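Local coordinates for regulatory Subunit of Protein Kinase A (cAMP-dependent) from Euglena gracilis (Euglena gracilis, PDB 6RSX) that binds cyclic AMP in two tandem cyclic nucleotide-binding domains and probably regulates the catalytic subunit of protein kinase A, at residues S58-K63 / W137-D142; G87-L92 / A126-V131; M213-T218 / A248-E253. All blocks are in the same frame, centred on the assembly; numbering follows the deposited sequence. Where two conformers were deposited one is given.

Contact 1 (S58-K63 / W137-D142); sequences SSMFEK and WALDRD
The E62 side chain lies alongside the W137 indole, its CG over one face of the six-membered ring, 3.6 Å from the ring centroid and 22° off the normal, a CH-pi contact. E62 and W137 are directly paired across the two strands, as a non-hydrogen-bonded antiparallel pair, so both side chains leave the same face of the sheet. Beyond CG the acid runs on extended, and OE2 keeps a long, weak ion pair with R34; the indole NE1 is hydrogen-bonded to E85. The next pair, F61 with A138, is the hydrogen-bonded one: F61 N gives to A138 O at 3.0 Å, and A138 N gives to F61 O at 2.7 Å, less straight at 142°. With chi1 at 55°, F61 CG sits between its own backbone N and carbonyl carbon, which folds the ring back over the neighbouring strand. There A138 CB meets one ring face, 3.9 Å from the centroid, toward the rim. M60, the first residue to leave helix 50-59, sends its CG against L139 CD2 at 3.5 Å, while its CB meets the W137 ring at CE3. A water accepts from D140 N at 2.9 Å and gives a weak bond to S59 O, linking the C-terminal end of helix 50-59 to the start of helix 141-147. The side chain of D140, at the N-cap position, caps helix 141-147 and is hydrogen-bonded to T143 OG1. Strand 61-65 is an outermost strand of its antiparallel sheet, paired with strand 134-140, whose other neighbour is strand 80-84; helix 29-39 packs on W137, and F45 of helix 43-46 touches M60 and L139.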
loop_
_atom_site.group_PDB
_atom_site.type_symbol
_atom_site.label_atom_id
_atom_site.label_comp_id
_atom_site.label_asym_id
_atom_site.label_seq_id
_atom_site.Cartn_x
_atom_site.Cartn_y
_atom_site.Cartn_z
ATOM N N SER A 58 -1.210 -9.608 -21.844
ATOM C CA SER A 58 -0.734 -9.689 -23.212
ATOM C C SER A 58 0.350 -8.662 -23.539
ATOM O O SER A 58 1.095 -8.866 -24.506
ATOM C CB SER A 58 -1.916 -9.534 -24.196
ATOM O OG SER A 58 -2.453 -8.217 -24.193
ATOM N N SER A 59 0.468 -7.590 -22.747
ATOM C CA SER A 59 1.362 -6.473 -23.038
ATOM C C SER A 59 2.657 -6.469 -22.234
ATOM O O SER A 59 3.668 -5.966 -22.733
ATOM C CB SER A 59 0.644 -5.135 -22.780
ATOM O OG SER A 59 -0.488 -4.975 -23.639
ATOM N N MET A 60 2.667 -6.956 -20.986
ATOM C CA MET A 60 3.899 -6.818 -20.211
ATOM C C MET A 60 5.043 -7.576 -20.872
ATOM O O MET A 60 4.851 -8.647 -21.463
ATOM C CB MET A 60 3.697 -7.312 -18.769
ATOM C CG MET A 60 3.191 -6.229 -17.895
ATOM S SD MET A 60 3.172 -6.706 -16.167
ATOM C CE MET A 60 4.034 -5.275 -15.496
ATOM N N PHE A 61 6.242 -7.020 -20.784
ATOM C CA PHE A 61 7.425 -7.633 -21.361
ATOM C C PHE A 61 8.562 -7.720 -20.338
ATOM O O PHE A 61 8.621 -6.965 -19.358
ATOM C CB PHE A 61 7.908 -6.867 -22.609
ATOM C CG PHE A 61 8.164 -5.390 -22.389
ATOM C CD1 PHE A 61 7.114 -4.468 -22.420
ATOM C CD2 PHE A 61 9.443 -4.929 -22.184
ATOM C CE1 PHE A 61 7.357 -3.079 -22.241
ATOM C CE2 PHE A 61 9.701 -3.549 -22.009
ATOM C CZ PHE A 61 8.657 -2.635 -22.045
ATOM N N GLU A 62 9.492 -8.636 -20.616
ATOM C CA GLU A 62 10.599 -8.938 -19.694
ATOM C C GLU A 62 11.756 -7.976 -19.918
ATOM O O GLU A 62 12.068 -7.590 -21.056
ATOM C CB GLU A 62 11.107 -10.365 -19.906
ATOM C CG GLU A 62 10.090 -11.431 -19.666
ATOM C CD GLU A 62 10.633 -12.835 -19.951
ATOM O OE1 GLU A 62 10.004 -13.564 -20.749
ATOM O OE2 GLU A 62 11.688 -13.200 -19.384
ATOM N N LYS A 63 12.379 -7.569 -18.826
ATOM C CA LYS A 63 13.623 -6.812 -18.857
ATOM C C LYS A 63 14.515 -7.396 -17.775
ATOM O O LYS A 63 14.016 -7.720 -16.707
ATOM C CB LYS A 63 13.418 -5.350 -18.532
ATOM C CG LYS A 63 14.644 -4.496 -18.819
ATOM C CD LYS A 63 14.324 -2.989 -18.673
ATOM C CE LYS A 63 14.441 -2.226 -20.012
ATOM N NZ LYS A 63 13.902 -2.984 -21.209
ATOM N N TRP A 137 9.199 -7.296 -14.967
ATOM C CA TRP A 137 8.148 -7.189 -15.988
ATOM C C TRP A 137 7.825 -5.716 -16.183
ATOM O O TRP A 137 7.748 -4.959 -15.227
ATOM C CB TRP A 137 6.905 -7.972 -15.543
ATOM C CG TRP A 137 7.074 -9.466 -15.703
ATOM C CD1 TRP A 137 7.344 -10.411 -14.709
ATOM C CD2 TRP A 137 6.968 -10.183 -16.912
ATOM N NE1 TRP A 137 7.418 -11.667 -15.276
ATOM C CE2 TRP A 137 7.179 -11.554 -16.623
ATOM C CE3 TRP A 137 6.684 -9.803 -18.229
ATOM C CZ2 TRP A 137 7.130 -12.535 -17.614
ATOM C CZ3 TRP A 137 6.645 -10.772 -19.207
ATOM C CH2 TRP A 137 6.857 -12.120 -18.907
ATOM N N ALA A 138 7.627 -5.281 -17.431
ATOM C CA ALA A 138 7.502 -3.857 -17.703
ATOM C C ALA A 138 6.278 -3.591 -18.569
ATOM O O ALA A 138 5.899 -4.427 -19.389
ATOM C CB ALA A 138 8.728 -3.326 -18.443
ATOM N N LEU A 139 5.635 -2.452 -18.319
ATOM C CA LEU A 139 4.608 -1.881 -19.195
ATOM C C LEU A 139 5.155 -0.622 -19.841
ATOM O O LEU A 139 5.761 0.222 -19.168
ATOM C CB LEU A 139 3.342 -1.493 -18.428
ATOM C CG LEU A 139 2.406 -2.572 -17.892
ATOM C CD1 LEU A 139 1.346 -1.912 -17.041
ATOM C CD2 LEU A 139 1.787 -3.237 -19.112
ATOM N N ASP A 140 4.856 -0.447 -21.124
ATOM C CA ASP A 140 5.307 0.787 -21.745
ATOM C C ASP A 140 4.356 1.942 -21.421
ATOM O O ASP A 140 3.298 1.785 -20.800
ATOM C CB ASP A 140 5.491 0.584 -23.246
ATOM C CG ASP A 140 4.178 0.337 -24.004
ATOM O OD1 ASP A 140 3.073 0.647 -23.513
ATOM O OD2 ASP A 140 4.284 -0.168 -25.144
ATOM N N ARG A 141 4.742 3.147 -21.878
ATOM C CA ARG A 141 4.024 4.339 -21.445
ATOM C C ARG A 141 2.585 4.317 -21.943
ATOM O O ARG A 141 1.654 4.646 -21.196
ATOM C CB ARG A 141 4.747 5.599 -21.945
ATOM C CG ARG A 141 4.061 6.874 -21.539
ATOM C CD ARG A 141 4.806 8.111 -22.061
ATOM N NE ARG A 141 4.023 9.301 -21.754
ATOM C CZ ARG A 141 3.080 9.790 -22.560
ATOM N NH1 ARG A 141 2.827 9.195 -23.723
ATOM N NH2 ARG A 141 2.392 10.875 -22.208
ATOM N N ASP A 142 2.388 3.986 -23.226
ATOM C CA ASP A 142 1.034 4.012 -23.785
ATOM C C ASP A 142 0.128 3.024 -23.076
ATOM O O ASP A 142 -1.042 3.333 -22.800
ATOM C CB ASP A 142 1.071 3.703 -25.282
ATOM C CG ASP A 142 1.666 4.839 -26.085
ATOM O OD1 ASP A 142 1.869 5.941 -25.499
ATOM O OD2 ASP A 142 1.942 4.618 -27.285
HETATM O O HOH W 1 3.453 -2.668 -22.441
#

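Contact 2 (G87-L92 / A126-V131); sequences GTCNIL and ASVQAV. With CMP (adenosine-3',5'-cyclic-monophosphate), chain B.
Part of the cyclic AMP pocket in the first cyclic nucleotide-binding domain is built on this antiparallel pair of strands, 89-93 and 127-130. I91 puts its CG2 against the nucleotide, 3.6 Å from N7 of the adenine, and A126 O lies 3.6 Å from C5' of the ribose. The same CG2 meets A126 CB, so one methyl joins base and strand. CD1 of I91 turns instead to V128 CG2 at 3.7 Å, the two side chains lying side by side. V128 holds its CG1 opposite the backbone N (chi1 -176°), which brings that methyl to C89 CB at 3.6 Å. C89, I91, V128 and A130 thus share the face turned toward the ligand. N90, L92, S127 and Q129 occupy the other face, where a water bridges two amides, accepting from N90 ND2 at 2.9 Å and donating to Q129 OE1 at 2.6 Å. The far ends of both amides are held too, N90 OD1 by T106 OG1 and Q129 NE2 by G68 O, which fixes their flips. Across them, V131 CG2 packs on the N90 amide and L92 CD1 reaches Q129 OE1. The backbone ladder has reciprocal bonds between N90 and Q129 and between L92 and S127; L92 N to S127 O is nearly straight, at 174°. A fifth bond, V131 N to T88 O at 2.9 Å, carries the pairing past the end of strand 127-130. Strands 70-72 and 102-107 complete the sheet, and such antiparallel pairing beside the nucleotide is characteristic of the cyclic nucleotide-binding beta-barrel of the cupin clan.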
loop_
_atom_site.group_PDB
_atom_site.type_symbol
_atom_site.label_atom_id
_atom_site.label_comp_id
_atom_site.label_asym_id
_atom_site.label_seq_id
_atom_site.Cartn_x
_atom_site.Cartn_y
_atom_site.Cartn_z
ATOM N N GLY A 87 15.261 -10.472 -7.579
ATOM C CA GLY A 87 16.344 -9.583 -7.232
ATOM C C GLY A 87 15.854 -8.432 -6.387
ATOM O O GLY A 87 14.671 -8.282 -6.106
ATOM N N THR A 88 16.789 -7.577 -5.987
ATOM C CA THR A 88 16.439 -6.370 -5.253
ATOM C C THR A 88 17.081 -5.168 -5.958
ATOM O O THR A 88 18.079 -5.303 -6.668
ATOM C CB THR A 88 16.870 -6.408 -3.808
ATOM O OG1 THR A 88 18.313 -6.428 -3.740
ATOM C CG2 THR A 88 16.208 -7.674 -3.090
ATOM N N CYS A 89 16.510 -3.996 -5.718
ATOM C CA CYS A 89 16.946 -2.735 -6.318
ATOM C C CYS A 89 17.052 -1.675 -5.239
ATOM O O CYS A 89 16.245 -1.655 -4.300
ATOM C CB CYS A 89 15.948 -2.210 -7.412
ATOM S SG CYS A 89 15.868 -3.228 -8.885
ATOM N N ASN A 90 18.034 -0.788 -5.362
ATOM C CA ASN A 90 18.145 0.358 -4.470
ATOM C C ASN A 90 17.506 1.578 -5.115
ATOM O O ASN A 90 17.757 1.862 -6.290
ATOM C CB ASN A 90 19.601 0.673 -4.133
ATOM C CG ASN A 90 20.176 -0.345 -3.102
ATOM O OD1 ASN A 90 19.420 -1.046 -2.446
ATOM N ND2 ASN A 90 21.486 -0.438 -3.015
ATOM N N ILE A 91 16.724 2.299 -4.325
ATOM C CA ILE A 91 16.177 3.601 -4.701
ATOM C C ILE A 91 17.156 4.650 -4.191
ATOM O O ILE A 91 17.421 4.733 -2.980
ATOM C CB ILE A 91 14.787 3.823 -4.089
ATOM C CG1 ILE A 91 13.826 2.698 -4.465
ATOM C CG2 ILE A 91 14.260 5.218 -4.468
ATOM C CD1 ILE A 91 13.675 2.437 -5.997
ATOM N N LEU A 92 17.717 5.432 -5.110
ATOM C CA LEU A 92 18.719 6.452 -4.801
ATOM C C LEU A 92 18.204 7.814 -5.254
ATOM O O LEU A 92 17.702 7.947 -6.375
ATOM C CB LEU A 92 20.049 6.145 -5.508
ATOM C CG LEU A 92 20.605 4.749 -5.211
ATOM C CD1 LEU A 92 21.423 4.214 -6.329
ATOM C CD2 LEU A 92 21.455 4.907 -3.989
ATOM N N ALA A 126 13.977 9.421 -8.988
ATOM C CA ALA A 126 14.985 8.639 -8.303
ATOM C C ALA A 126 15.696 7.806 -9.346
ATOM O O ALA A 126 15.130 7.496 -10.403
ATOM C CB ALA A 126 14.318 7.746 -7.238
ATOM N N SER A 127 16.928 7.421 -9.024
ATOM C CA SER A 127 17.579 6.343 -9.741
ATOM C C SER A 127 17.182 5.004 -9.117
ATOM O O SER A 127 16.961 4.908 -7.897
ATOM C CB SER A 127 19.096 6.509 -9.672
ATOM O OG SER A 127 19.530 7.752 -10.288
ATOM N N VAL A 128 17.158 3.960 -9.933
ATOM C CA VAL A 128 16.863 2.605 -9.432
ATOM C C VAL A 128 17.975 1.690 -9.914
ATOM O O VAL A 128 18.139 1.489 -11.130
ATOM C CB VAL A 128 15.500 2.097 -9.917
ATOM C CG1 VAL A 128 15.178 0.709 -9.297
ATOM C CG2 VAL A 128 14.415 3.101 -9.580
ATOM N N GLN A 129 18.749 1.141 -8.971
ATOM C CA GLN A 129 19.950 0.382 -9.313
ATOM C C GLN A 129 19.795 -1.073 -8.900
ATOM O O GLN A 129 19.423 -1.347 -7.754
ATOM C CB GLN A 129 21.171 0.989 -8.618
ATOM C CG GLN A 129 22.445 0.255 -8.950
ATOM C CD GLN A 129 23.674 0.969 -8.401
ATOM O OE1 GLN A 129 23.597 1.637 -7.383
ATOM N NE2 GLN A 129 24.802 0.854 -9.101
ATOM N N ALA A 130 20.089 -2.000 -9.808
ATOM C CA ALA A 130 20.038 -3.411 -9.447
ATOM C C ALA A 130 21.109 -3.688 -8.398
ATOM O O ALA A 130 22.270 -3.304 -8.565
ATOM C CB ALA A 130 20.265 -4.290 -10.666
ATOM N N VAL A 131 20.731 -4.384 -7.327
ATOM C CA VAL A 131 21.709 -4.790 -6.315
ATOM C C VAL A 131 22.242 -6.159 -6.707
ATOM O O VAL A 131 23.447 -6.346 -6.871
ATOM C CB VAL A 131 21.082 -4.808 -4.921
ATOM C CG1 VAL A 131 22.081 -5.388 -3.872
ATOM C CG2 VAL A 131 20.663 -3.425 -4.511
HETATM P P CMP B . 9.540 7.795 -11.288
HETATM O O1P CMP B . 8.855 7.603 -12.683
HETATM O O2P CMP B . 9.820 9.113 -10.697
HETATM O "O5'" CMP B . 10.992 7.104 -11.339
HETATM C "C5'" CMP B . 11.671 6.731 -10.142
HETATM C "C4'" CMP B . 10.702 5.928 -9.325
HETATM O "O4'" CMP B . 11.184 5.548 -8.029
HETATM C "C3'" CMP B . 9.436 6.674 -8.991
HETATM O "O3'" CMP B . 8.646 6.904 -10.135
HETATM C "C2'" CMP B . 8.797 5.780 -7.924
HETATM O "O2'" CMP B . 8.066 4.753 -8.572
HETATM C "C1'" CMP B . 10.055 5.170 -7.244
HETATM N N9 CMP B . 10.293 5.640 -5.883
HETATM C C8 CMP B . 10.553 4.826 -4.802
HETATM N N7 CMP B . 10.775 5.593 -3.750
HETATM C C5 CMP B . 10.614 6.862 -4.150
HETATM C C6 CMP B . 10.710 8.007 -3.407
HETATM N N6 CMP B . 11.006 8.218 -2.010
HETATM N N1 CMP B . 10.494 9.187 -3.943
HETATM C C2 CMP B . 10.219 9.239 -5.283
HETATM N N3 CMP B . 10.105 8.104 -6.049
HETATM C C4 CMP B . 10.324 6.907 -5.462
HETATM O O HOH W 2 23.200 0.949 -4.887
#

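Contact 3 (M213-T218 / A248-E253). With CMP (adenosine-3',5'-cyclic-monophosphate), chain C.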
loop_
_atom_site.group_PDB
_atom_site.type_symbol
_atom_site.label_atom_id
_atom_site.label_comp_id
_atom_site.label_asym_id
_atom_site.label_seq_id
_atom_site.Cartn_x
_atom_site.Cartn_y
_atom_site.Cartn_z
ATOM N N MET A 213 -17.035 4.428 16.637
ATOM C CA MET A 213 -16.978 3.005 16.972
ATOM C C MET A 213 -17.015 2.792 18.483
ATOM O O MET A 213 -16.328 3.483 19.237
ATOM C CB MET A 213 -15.701 2.331 16.462
ATOM C CG MET A 213 -15.489 2.382 14.942
ATOM S SD MET A 213 -16.542 1.218 14.101
ATOM C CE MET A 213 -16.239 1.771 12.399
ATOM N N LYS A 214 -17.766 1.794 18.917
ATOM C CA LYS A 214 -17.620 1.304 20.288
ATOM C C LYS A 214 -16.591 0.182 20.308
ATOM O O LYS A 214 -16.594 -0.677 19.421
ATOM C CB LYS A 214 -18.955 0.785 20.817
ATOM C CG LYS A 214 -19.986 1.853 21.111
ATOM C CD LYS A 214 -21.187 1.178 21.778
ATOM C CE LYS A 214 -22.244 2.174 22.233
ATOM N NZ LYS A 214 -23.450 1.479 22.796
ATOM N N VAL A 215 -15.731 0.179 21.336
ATOM C CA VAL A 215 -14.782 -0.900 21.603
ATOM C C VAL A 215 -15.316 -1.650 22.815
ATOM O O VAL A 215 -15.325 -1.091 23.915
ATOM C CB VAL A 215 -13.374 -0.374 21.889
ATOM C CG1 VAL A 215 -12.375 -1.522 22.015
ATOM C CG2 VAL A 215 -12.907 0.589 20.730
ATOM N N ASN A 216 -15.731 -2.901 22.607
ATOM C CA ASN A 216 -16.379 -3.727 23.632
ATOM C C ASN A 216 -15.521 -4.944 23.958
ATOM O O ASN A 216 -14.862 -5.519 23.094
ATOM C CB ASN A 216 -17.751 -4.195 23.148
ATOM C CG ASN A 216 -18.706 -3.060 22.930
ATOM O OD1 ASN A 216 -18.558 -1.983 23.523
ATOM N ND2 ASN A 216 -19.712 -3.286 22.092
ATOM N N GLN A 217 -15.570 -5.382 25.213
ATOM C CA GLN A 217 -14.730 -6.485 25.632
ATOM C C GLN A 217 -15.528 -7.262 26.667
ATOM O O GLN A 217 -16.260 -6.653 27.448
ATOM C CB GLN A 217 -13.432 -5.956 26.221
ATOM C CG GLN A 217 -12.333 -6.940 26.484
ATOM C CD GLN A 217 -11.096 -6.216 26.972
ATOM O OE1 GLN A 217 -11.121 -5.589 28.030
ATOM N NE2 GLN A 217 -10.025 -6.258 26.186
ATOM N N THR A 218 -15.414 -8.583 26.626
ATOM C CA THR A 218 -16.120 -9.436 27.579
ATOM C C THR A 218 -15.273 -9.714 28.809
ATOM O O THR A 218 -14.055 -9.893 28.730
ATOM C CB THR A 218 -16.511 -10.761 26.933
ATOM O OG1 THR A 218 -15.329 -11.529 26.678
ATOM C CG2 THR A 218 -17.226 -10.507 25.635
ATOM N N ALA A 248 -10.616 -7.291 21.436
ATOM C CA ALA A 248 -11.849 -6.553 21.628
ATOM C C ALA A 248 -12.684 -6.585 20.360
ATOM O O ALA A 248 -12.204 -6.877 19.259
ATOM C CB ALA A 248 -11.569 -5.111 22.066
ATOM N N THR A 249 -13.948 -6.260 20.531
ATOM C CA THR A 249 -14.877 -6.122 19.431
ATOM C C THR A 249 -15.051 -4.641 19.128
ATOM O O THR A 249 -15.207 -3.832 20.042
ATOM C CB THR A 249 -16.203 -6.784 19.797
ATOM O OG1 THR A 249 -15.935 -8.163 20.067
ATOM C CG2 THR A 249 -17.212 -6.675 18.663
ATOM N N VAL A 250 -14.924 -4.269 17.860
ATOM C CA VAL A 250 -15.148 -2.895 17.442
ATOM C C VAL A 250 -16.396 -2.880 16.571
ATOM O O VAL A 250 -16.481 -3.623 15.579
ATOM C CB VAL A 250 -13.914 -2.324 16.723
ATOM C CG1 VAL A 250 -14.134 -0.848 16.346
ATOM C CG2 VAL A 250 -12.676 -2.502 17.596
ATOM N N VAL A 251 -17.364 -2.035 16.938
ATOM C CA VAL A 251 -18.688 -2.048 16.331
ATOM C C VAL A 251 -19.112 -0.618 15.993
ATOM O O VAL A 251 -18.935 0.308 16.795
ATOM C CB VAL A 251 -19.705 -2.740 17.273
ATOM C CG1 VAL A 251 -19.810 -1.967 18.566
ATOM C CG2 VAL A 251 -21.050 -2.894 16.613
ATOM N N SER A 252 -19.637 -0.428 14.786
ATOM C CA SER A 252 -20.029 0.906 14.365
ATOM C C SER A 252 -21.226 1.383 15.181
ATOM O O SER A 252 -22.117 0.602 15.530
ATOM C CB SER A 252 -20.353 0.916 12.862
ATOM O OG SER A 252 -20.511 2.249 12.389
ATOM N N GLU A 253 -21.219 2.668 15.523
ATOM C CA GLU A 253 -22.323 3.320 16.223
ATOM C C GLU A 253 -22.854 4.354 15.241
ATOM O O GLU A 253 -22.224 5.395 15.019
ATOM C CB GLU A 253 -21.857 3.942 17.541
ATOM C CG GLU A 253 -22.954 4.664 18.317
ATOM C CD GLU A 253 -23.681 3.757 19.308
ATOM O OE1 GLU A 253 -24.228 2.704 18.895
ATOM O OE2 GLU A 253 -23.697 4.097 20.508
HETATM P P CMP C . -7.041 -5.508 18.032
HETATM O O1P CMP C . -6.365 -6.049 16.643
HETATM O O2P CMP C . -6.759 -6.300 19.248
HETATM O "O5'" CMP C . -8.623 -5.569 17.839
HETATM C "C5'" CMP C . -9.461 -4.766 18.680
HETATM C "C4'" CMP C . -8.856 -3.390 18.757
HETATM O "O4'" CMP C . -9.517 -2.466 19.637
HETATM C "C3'" CMP C . -7.427 -3.295 19.223
HETATM O "O3'" CMP C . -6.508 -3.943 18.346
HETATM C "C2'" CMP C . -7.249 -1.790 19.343
HETATM O "O2'" CMP C . -6.984 -1.250 18.033
HETATM C "C1'" CMP C . -8.673 -1.342 19.751
HETATM N N9 CMP C . -8.756 -0.758 21.093
HETATM C C8 CMP C . -9.241 0.459 21.364
HETATM N N7 CMP C . -9.162 0.640 22.679
HETATM C C5 CMP C . -8.653 -0.486 23.206
HETATM C C6 CMP C . -8.380 -0.809 24.512
HETATM N N6 CMP C . -8.547 -0.054 25.721
HETATM N N1 CMP C . -7.853 -1.980 24.812
HETATM C C2 CMP C . -7.597 -2.867 23.813
HETATM N N3 CMP C . -7.858 -2.547 22.501
HETATM C C4 CMP C . -8.398 -1.357 22.235
#
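The second cyclic AMP pocket rests on strands 213-219 and 249-252, an antiparallel pair from which V215, A248 and V250 reach the ligand. V215 CG2 lies 3.7 Å from C8 of the adenine, and its CG1 packs on A248 CB. V250 splits its methyls: CG2 approaches the ribose O4' at 3.8 Å, while CG1 turns to M213 CB at 3.5 Å, the two side chains crossing at about a right angle. M213 bends at chi2 (-76°), laying SD beside S252 CA. Reciprocal backbone bonds tie K214 to V251 and N216 to T249, all four in the carbonyl plane; N216 N to T249 O reaches 173°. On the face away from the nucleotide, K214 CB meets V251 CG1. The extended K214 chain crosses E253 obliquely, and the bend of E253 at chi2 brings OE2 3.5 Å from K214 NZ in a salt bridge and closer still, 3.0 Å, to K214 CE. Were E253 replaced by an alanine, the K214 ammonium would probably lose this carboxylate and its chain be freer to swing. With strands 194-196 and 222-229 flanking the pair, this is one of the two antiparallel sheets of the beta-barrel typical of cyclic nucleotide-binding domains.

How the contacts relate
Along the chain, contact 2 falls between the two segments of contact 1, and contact 3 opens only after both have closed. Contacts 1 and 2 belong to the first cyclic nucleotide-binding domain but to different four-stranded sheets; their centres are 19 Å apart and their nearest atoms about 9 Å, and strands 127-130 and 134-140 follow each other. Contact 3 belongs to the second domain, its centre 44 Å from that of contact 2 and 46 Å from that of contact 1, on the opposite side of the chain's centre. Contacts 2 and 3 occupy equivalent sheet positions, both with strands inclined at 155°, consistent with two repeated domains that each bind one cyclic AMP.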